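Local coordinates for protein reducing-end xylose-releasing exo-oligoxylanase Rex8A (Paenibacillus barcinonensis, PDB 6SUD) that hydrolyses short linear and branched xylooligosaccharides from their reducing ends, releasing xylose, as an exo-acting glycoside hydrolase of family 8 in xylan breakdown, at residues Gly104-Tyr109 with Ala163-Gln167; Arg226-Arg230 with Phe280-Gln286. The protein carries 1 engineered substitution. One frame throughout, in Å; residues are numbered along the deposited sequence.

Contact 1 of 2, residues Gly104-Tyr109 with Ala163-Gln167; sequences GRYKDY and ACLHQ
Two consecutive beta turns in the loop between helix 85-99 and strand 113-114, a type I turn over Gly-104 to Lys-107 and a type II turn over Tyr-106 to Tyr-109, pack against helix 153-170 in the family 8 glycoside hydrolase domain, where Gln-167 and Tyr-109 carry most of the contact. The amide of Gln-167 reaches in beside the loop backbone: NE2 of Gln-167 donates to O of Lys-107 at 2.8 Å, a nearly straight bond (162° at the hydrogen) with the acceptor close to the amide plane. With CG anti to the backbone N (chi1 -171°) and a bend at chi2, the Gln-167 chain turns its amide back over the phenol of Tyr-109, so that NE2 of Gln-167 lies 3.5 Å above the centre of that ring. Amide and ring planes stand 88° apart, the amide nitrogen being set over the ring face. One turn earlier on the helix, CB of Ala-163 packs 3.9 Å from CE1 of Tyr-109, while Cys-164 lies at the ring edge. CB of Ala-163 also meets CB of Asp-108 at 3.8 Å. OH of Tyr-109 is 3.3 Å from CB of Gln-167 and is hydrogen-bonded to the backbone O of Asp-174. A water lies 3.0 Å from OE1 of Gln-167 and 3.1 Å from O of Lys-107. Lys-107 and Asp-108 form a salt bridge within the loop. One glutamine thus meets the turn chain through both amide atoms, NE2 directly and OE1 through a shared water that may not bond to both oxygens at once; the bond to Lys-107 O fixes which way the amide is flipped and keeps its nitrogen over the aromatic face.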
loop_
_atom_site.group_PDB
_atom_site.type_symbol
_atom_site.label_atom_id
_atom_site.label_comp_id
_atom_site.label_asym_id
_atom_site.label_seq_id
_atom_site.Cartn_x
_atom_site.Cartn_y
_atom_site.Cartn_z
ATOM N N GLY A 104 -23.754 -7.059 -10.746
ATOM C CA GLY A 104 -23.468 -8.449 -10.358
ATOM C C GLY A 104 -22.827 -8.519 -8.991
ATOM O O GLY A 104 -22.874 -7.508 -8.261
ATOM N N ARG A 105 -22.236 -9.668 -8.658
ATOM C CA ARG A 105 -21.779 -9.973 -7.277
ATOM C C ARG A 105 -20.630 -9.041 -6.873
ATOM O O ARG A 105 -20.437 -8.880 -5.656
ATOM C CB ARG A 105 -21.389 -11.445 -7.117
ATOM C CG ARG A 105 -20.144 -11.885 -7.874
ATOM C CD ARG A 105 -19.674 -13.252 -7.394
ATOM N NE ARG A 105 -20.746 -14.241 -7.449
ATOM C CZ ARG A 105 -21.383 -14.770 -6.396
ATOM N NH1 ARG A 105 -21.058 -14.439 -5.155
ATOM N NH2 ARG A 105 -22.353 -15.642 -6.598
ATOM N N TYR A 106 -19.934 -8.424 -7.838
ATOM C CA TYR A 106 -18.748 -7.553 -7.581
ATOM C C TYR A 106 -19.041 -6.077 -7.901
ATOM O O TYR A 106 -18.096 -5.286 -8.043
ATOM C CB TYR A 106 -17.543 -8.051 -8.385
ATOM C CG TYR A 106 -17.089 -9.458 -8.088
ATOM C CD1 TYR A 106 -16.925 -9.904 -6.787
ATOM C CD2 TYR A 106 -16.786 -10.344 -9.112
ATOM C CE1 TYR A 106 -16.505 -11.196 -6.509
ATOM C CE2 TYR A 106 -16.355 -11.635 -8.853
ATOM C CZ TYR A 106 -16.216 -12.065 -7.547
ATOM O OH TYR A 106 -15.795 -13.335 -7.284
ATOM N N LYS A 107 -20.316 -5.697 -7.987
ATOM C CA LYS A 107 -20.752 -4.318 -8.327
ATOM C C LYS A 107 -19.964 -3.299 -7.495
ATOM O O LYS A 107 -19.966 -3.428 -6.258
ATOM C CB LYS A 107 -22.249 -4.169 -8.033
ATOM C CG LYS A 107 -22.865 -2.845 -8.470
ATOM C CD LYS A 107 -24.378 -2.826 -8.367
ATOM C CE LYS A 107 -24.876 -2.546 -6.966
ATOM N NZ LYS A 107 -24.853 -1.095 -6.656
ATOM N N ASP A 108 -19.318 -2.329 -8.157
ATOM C CA ASP A 108 -18.606 -1.175 -7.538
ATOM C C ASP A 108 -17.194 -1.586 -7.101
ATOM O O ASP A 108 -16.390 -0.684 -6.840
ATOM C CB ASP A 108 -19.395 -0.556 -6.379
ATOM C CG ASP A 108 -20.780 -0.058 -6.763
ATOM O OD1 ASP A 108 -20.996 0.203 -7.961
ATOM O OD2 ASP A 108 -21.630 0.074 -5.854
ATOM N N TYR A 109 -16.899 -2.890 -7.014
ATOM C CA TYR A 109 -15.506 -3.407 -6.902
ATOM C C TYR A 109 -14.796 -3.278 -8.256
ATOM O O TYR A 109 -15.448 -3.021 -9.295
ATOM C CB TYR A 109 -15.474 -4.872 -6.454
ATOM C CG TYR A 109 -15.993 -5.193 -5.073
ATOM C CD1 TYR A 109 -16.086 -4.243 -4.067
ATOM C CD2 TYR A 109 -16.320 -6.499 -4.752
ATOM C CE1 TYR A 109 -16.517 -4.582 -2.794
ATOM C CE2 TYR A 109 -16.762 -6.854 -3.491
ATOM C CZ TYR A 109 -16.848 -5.893 -2.502
ATOM O OH TYR A 109 -17.273 -6.245 -1.250
ATOM N N ALA A 163 -19.747 -0.495 -0.856
ATOM C CA ALA A 163 -19.736 -1.873 -1.395
ATOM C C ALA A 163 -18.832 -2.744 -0.508
ATOM O O ALA A 163 -19.225 -3.870 -0.170
ATOM C CB ALA A 163 -19.318 -1.870 -2.839
ATOM N N CYS A 164 -17.685 -2.215 -0.074
ATOM C CA CYS A 164 -16.711 -2.942 0.782
ATOM C C CYS A 164 -17.396 -3.503 2.033
ATOM O O CYS A 164 -17.023 -4.601 2.464
ATOM C CB CYS A 164 -15.573 -2.034 1.214
ATOM S SG CYS A 164 -14.403 -1.714 -0.130
ATOM N N LEU A 165 -18.339 -2.766 2.625
ATOM C CA LEU A 165 -18.996 -3.214 3.876
ATOM C C LEU A 165 -20.354 -3.867 3.603
ATOM O O LEU A 165 -20.740 -4.709 4.429
ATOM C CB LEU A 165 -19.148 -2.034 4.835
ATOM C CG LEU A 165 -17.847 -1.368 5.271
ATOM C CD1 LEU A 165 -18.118 -0.407 6.418
ATOM C CD2 LEU A 165 -16.793 -2.406 5.663
ATOM N N HIS A 166 -21.036 -3.520 2.507
ATOM C CA HIS A 166 -22.480 -3.834 2.333
ATOM C C HIS A 166 -22.763 -4.661 1.079
ATOM O O HIS A 166 -23.960 -4.844 0.779
ATOM C CB HIS A 166 -23.285 -2.534 2.313
ATOM C CG HIS A 166 -23.144 -1.742 3.565
ATOM N ND1 HIS A 166 -23.657 -2.179 4.772
ATOM C CD2 HIS A 166 -22.557 -0.553 3.803
ATOM C CE1 HIS A 166 -23.393 -1.277 5.705
ATOM N NE2 HIS A 166 -22.725 -0.272 5.131
ATOM N N GLN A 167 -21.734 -5.148 0.378
ATOM C CA GLN A 167 -21.910 -5.975 -0.846
ATOM C C GLN A 167 -22.842 -7.160 -0.546
ATOM O O GLN A 167 -23.643 -7.483 -1.440
ATOM C CB GLN A 167 -20.565 -6.454 -1.397
ATOM C CG GLN A 167 -20.650 -7.108 -2.764
ATOM C CD GLN A 167 -20.939 -6.128 -3.874
ATOM O OE1 GLN A 167 -22.100 -5.852 -4.202
ATOM N NE2 GLN A 167 -19.884 -5.602 -4.478
HETATM O O HOH W 1 -22.397 -2.828 -4.448
#

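Contact 2 of 2, residues Arg226-Arg230 with Phe280-Gln286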
loop_
_atom_site.group_PDB
_atom_site.type_symbol
_atom_site.label_atom_id
_atom_site.label_comp_id
_atom_site.label_asym_id
_atom_site.label_seq_id
_atom_site.Cartn_x
_atom_site.Cartn_y
_atom_site.Cartn_z
ATOM N N ARG A 226 -4.873 -2.861 14.209
ATOM C CA ARG A 226 -3.652 -2.667 15.032
ATOM C C ARG A 226 -3.439 -3.928 15.876
ATOM O O ARG A 226 -2.308 -4.436 15.907
ATOM C CB ARG A 226 -3.735 -1.414 15.904
ATOM C CG ARG A 226 -3.899 -0.122 15.115
ATOM C CD ARG A 226 -3.514 1.127 15.879
ATOM N NE ARG A 226 -3.532 2.283 14.994
ATOM C CZ ARG A 226 -4.569 3.105 14.857
ATOM N NH1 ARG A 226 -5.658 2.926 15.587
ATOM N NH2 ARG A 226 -4.511 4.111 14.009
ATOM N N ALA A 227 -4.491 -4.412 16.537
ATOM C CA ALA A 227 -4.456 -5.662 17.326
ATOM C C ALA A 227 -4.007 -6.824 16.446
ATOM O O ALA A 227 -3.182 -7.600 16.911
ATOM C CB ALA A 227 -5.805 -5.990 17.917
ATOM N N TYR A 228 -4.581 -6.946 15.244
ATOM C CA TYR A 228 -4.304 -8.045 14.291
ATOM C C TYR A 228 -2.823 -8.078 13.910
ATOM O O TYR A 228 -2.202 -9.156 13.998
ATOM C CB TYR A 228 -5.112 -7.898 13.005
ATOM C CG TYR A 228 -4.920 -9.046 12.055
ATOM C CD1 TYR A 228 -5.417 -10.288 12.381
ATOM C CD2 TYR A 228 -4.234 -8.921 10.853
ATOM C CE1 TYR A 228 -5.272 -11.373 11.544
ATOM C CE2 TYR A 228 -4.098 -9.996 9.987
ATOM C CZ TYR A 228 -4.614 -11.234 10.343
ATOM O OH TYR A 228 -4.516 -12.337 9.552
ATOM N N LEU A 229 -2.235 -6.944 13.556
ATOM C CA LEU A 229 -0.778 -6.955 13.214
ATOM C C LEU A 229 0.051 -7.349 14.427
ATOM O O LEU A 229 1.090 -7.950 14.217
ATOM C CB LEU A 229 -0.305 -5.619 12.648
ATOM C CG LEU A 229 -1.086 -5.241 11.400
ATOM C CD1 LEU A 229 -1.027 -3.759 11.116
ATOM C CD2 LEU A 229 -0.669 -6.096 10.223
ATOM N N ARG A 230 -0.392 -7.066 15.655
ATOM C CA ARG A 230 0.369 -7.558 16.841
ATOM C C ARG A 230 0.362 -9.095 16.857
ATOM O O ARG A 230 1.302 -9.640 17.414
ATOM C CB ARG A 230 -0.191 -6.994 18.151
ATOM C CG ARG A 230 -0.105 -5.476 18.244
ATOM C CD ARG A 230 -0.283 -4.925 19.650
ATOM N NE ARG A 230 -1.673 -4.927 20.106
ATOM C CZ ARG A 230 -2.564 -3.961 19.862
ATOM N NH1 ARG A 230 -2.232 -2.908 19.137
ATOM N NH2 ARG A 230 -3.794 -4.060 20.335
ATOM N N PHE A 280 -0.500 8.683 13.555
ATOM C CA PHE A 280 -1.455 8.581 14.700
ATOM C C PHE A 280 -0.750 8.294 16.029
ATOM O O PHE A 280 -1.375 8.609 17.057
ATOM C CB PHE A 280 -2.549 7.561 14.383
ATOM C CG PHE A 280 -3.456 8.040 13.282
ATOM C CD1 PHE A 280 -4.242 9.167 13.456
ATOM C CD2 PHE A 280 -3.516 7.392 12.066
ATOM C CE1 PHE A 280 -5.053 9.635 12.438
ATOM C CE2 PHE A 280 -4.306 7.877 11.036
ATOM C CZ PHE A 280 -5.096 8.985 11.228
ATOM N N ARG A 281 0.449 7.692 16.020
ATOM C CA ARG A 281 1.322 7.541 17.220
ATOM C C ARG A 281 0.521 6.831 18.329
ATOM O O ARG A 281 0.669 7.212 19.494
ATOM C CB ARG A 281 1.830 8.929 17.648
ATOM C CG ARG A 281 3.276 8.981 18.133
ATOM C CD ARG A 281 4.311 8.736 17.047
ATOM N NE ARG A 281 4.212 9.621 15.892
ATOM C CZ ARG A 281 4.742 10.843 15.794
ATOM N NH1 ARG A 281 5.414 11.376 16.805
ATOM N NH2 ARG A 281 4.567 11.542 14.682
ATOM N N LYS A 282 -0.286 5.819 17.986
ATOM C CA LYS A 282 -1.292 5.226 18.916
ATOM C C LYS A 282 -0.794 3.943 19.597
ATOM O O LYS A 282 -1.225 3.704 20.756
ATOM C CB LYS A 282 -2.610 4.949 18.194
ATOM C CG LYS A 282 -3.517 6.160 18.056
ATOM C CD LYS A 282 -4.855 5.810 17.443
ATOM C CE LYS A 282 -5.935 6.842 17.694
ATOM N NZ LYS A 282 -5.909 7.914 16.668
ATOM N N ASP A 283 0.006 3.117 18.920
ATOM C CA ASP A 283 0.408 1.776 19.429
ATOM C C ASP A 283 1.930 1.706 19.486
ATOM O O ASP A 283 2.600 1.471 18.472
ATOM C CB ASP A 283 -0.183 0.623 18.604
ATOM C CG ASP A 283 0.293 -0.738 19.098
ATOM O OD1 ASP A 283 0.804 -0.812 20.210
ATOM O OD2 ASP A 283 0.138 -1.690 18.389
ATOM N N PRO A 284 2.510 1.867 20.698
ATOM C CA PRO A 284 3.967 1.878 20.851
ATOM C C PRO A 284 4.630 0.515 20.595
ATOM O O PRO A 284 5.845 0.471 20.429
ATOM C CB PRO A 284 4.186 2.425 22.281
ATOM C CG PRO A 284 2.869 2.201 23.012
ATOM C CD PRO A 284 1.783 2.034 21.964
ATOM N N TRP A 285 3.857 -0.572 20.494
ATOM C CA TRP A 285 4.421 -1.863 20.006
ATOM C C TRP A 285 5.025 -1.631 18.615
ATOM O O TRP A 285 5.958 -2.370 18.228
ATOM C CB TRP A 285 3.366 -2.973 19.993
ATOM C CG TRP A 285 3.692 -4.161 19.141
ATOM C CD1 TRP A 285 4.292 -5.323 19.534
ATOM C CD2 TRP A 285 3.413 -4.314 17.735
ATOM N NE1 TRP A 285 4.393 -6.183 18.476
ATOM C CE2 TRP A 285 3.854 -5.594 17.360
ATOM C CE3 TRP A 285 2.819 -3.500 16.765
ATOM C CZ2 TRP A 285 3.742 -6.064 16.053
ATOM C CZ3 TRP A 285 2.698 -3.960 15.475
ATOM C CH2 TRP A 285 3.160 -5.232 15.125
ATOM N N GLN A 286 4.498 -0.653 17.872
ATOM C CA GLN A 286 4.911 -0.380 16.471
ATOM C C GLN A 286 6.404 -0.029 16.430
ATOM O O GLN A 286 7.119 -0.459 15.485
ATOM C CB GLN A 286 4.008 0.688 15.850
ATOM C CG GLN A 286 2.583 0.188 15.646
ATOM C CD GLN A 286 1.664 1.212 15.028
ATOM O OE1 GLN A 286 1.932 2.417 15.046
ATOM N NE2 GLN A 286 0.548 0.727 14.502
HETATM O O HOH W 2 -0.370 -2.106 15.535
#
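Arg-230, near the end of helix 215-232, lies across Trp-285 and pairs with Asp-283. CG of Arg-230 sits over one face of the indole, 3.9 Å from the centroid of its six-membered ring and 19° off the normal, a CH-pi contact. The guanidinium presents an edge to the carboxylate: NH1 of Arg-230 reaches OD2 of Asp-283 at 2.8 Å in a salt bridge, approaching from above the carboxylate plane, with the two planes at 90°. The tight part lies inward, where Asp-283, Arg-226, Gln-286 and Leu-229 are buried. Asp-283 holds its CG opposite its own N across the CA-CB bond (chi1 177°), which leaves OD1 3.1 Å from N of Trp-285, a capping bond. A water joins OD2 of Asp-283, O of Arg-226 and NE2 of Gln-286; that NE2 also bonds to Asp-276, which pairs with Arg-226 as well. With an alanine here instead of Asp-283, the Arg-230 guanidinium is likely to lose its mate, the N of Trp-285 its capping acceptor and the water one partner. CH2 of Trp-285 lies 3.5 Å from O of Leu-229 and 4.3 Å from its CB. Arg-230 and Lys-282 form the looser, solvent side; CD of Lys-282 rests over a face of the Arg-226 guanidinium, 3.5 Å from NH1 of Arg-226, which pairs with Glu-204. An aspartate before the turn into a helix, accepting from the backbone N two residues on, is a typical capping interaction, here between helices of the (alpha/alpha)6 barrel of family 8.

Overall arrangement
Contact 1 and contact 2 are separate packing sites on one family 8 domain, about 29 Å apart between centres and about 15 Å between nearest atoms. Contact 1 joins a turn-rich loop to helix 153-170; contact 2 joins helix 215-232 to the start of helix 285-297. They follow one another along the chain, so neither encloses the other. Both lie outside the substrate site: the side chain of Tyr-109 is about 12 Å from a bound xylose, that of Leu-229 about 14 Å. In contact 2 the Leu-229 side chain is about 11 Å from that of Asp-265, the probable proton acceptor.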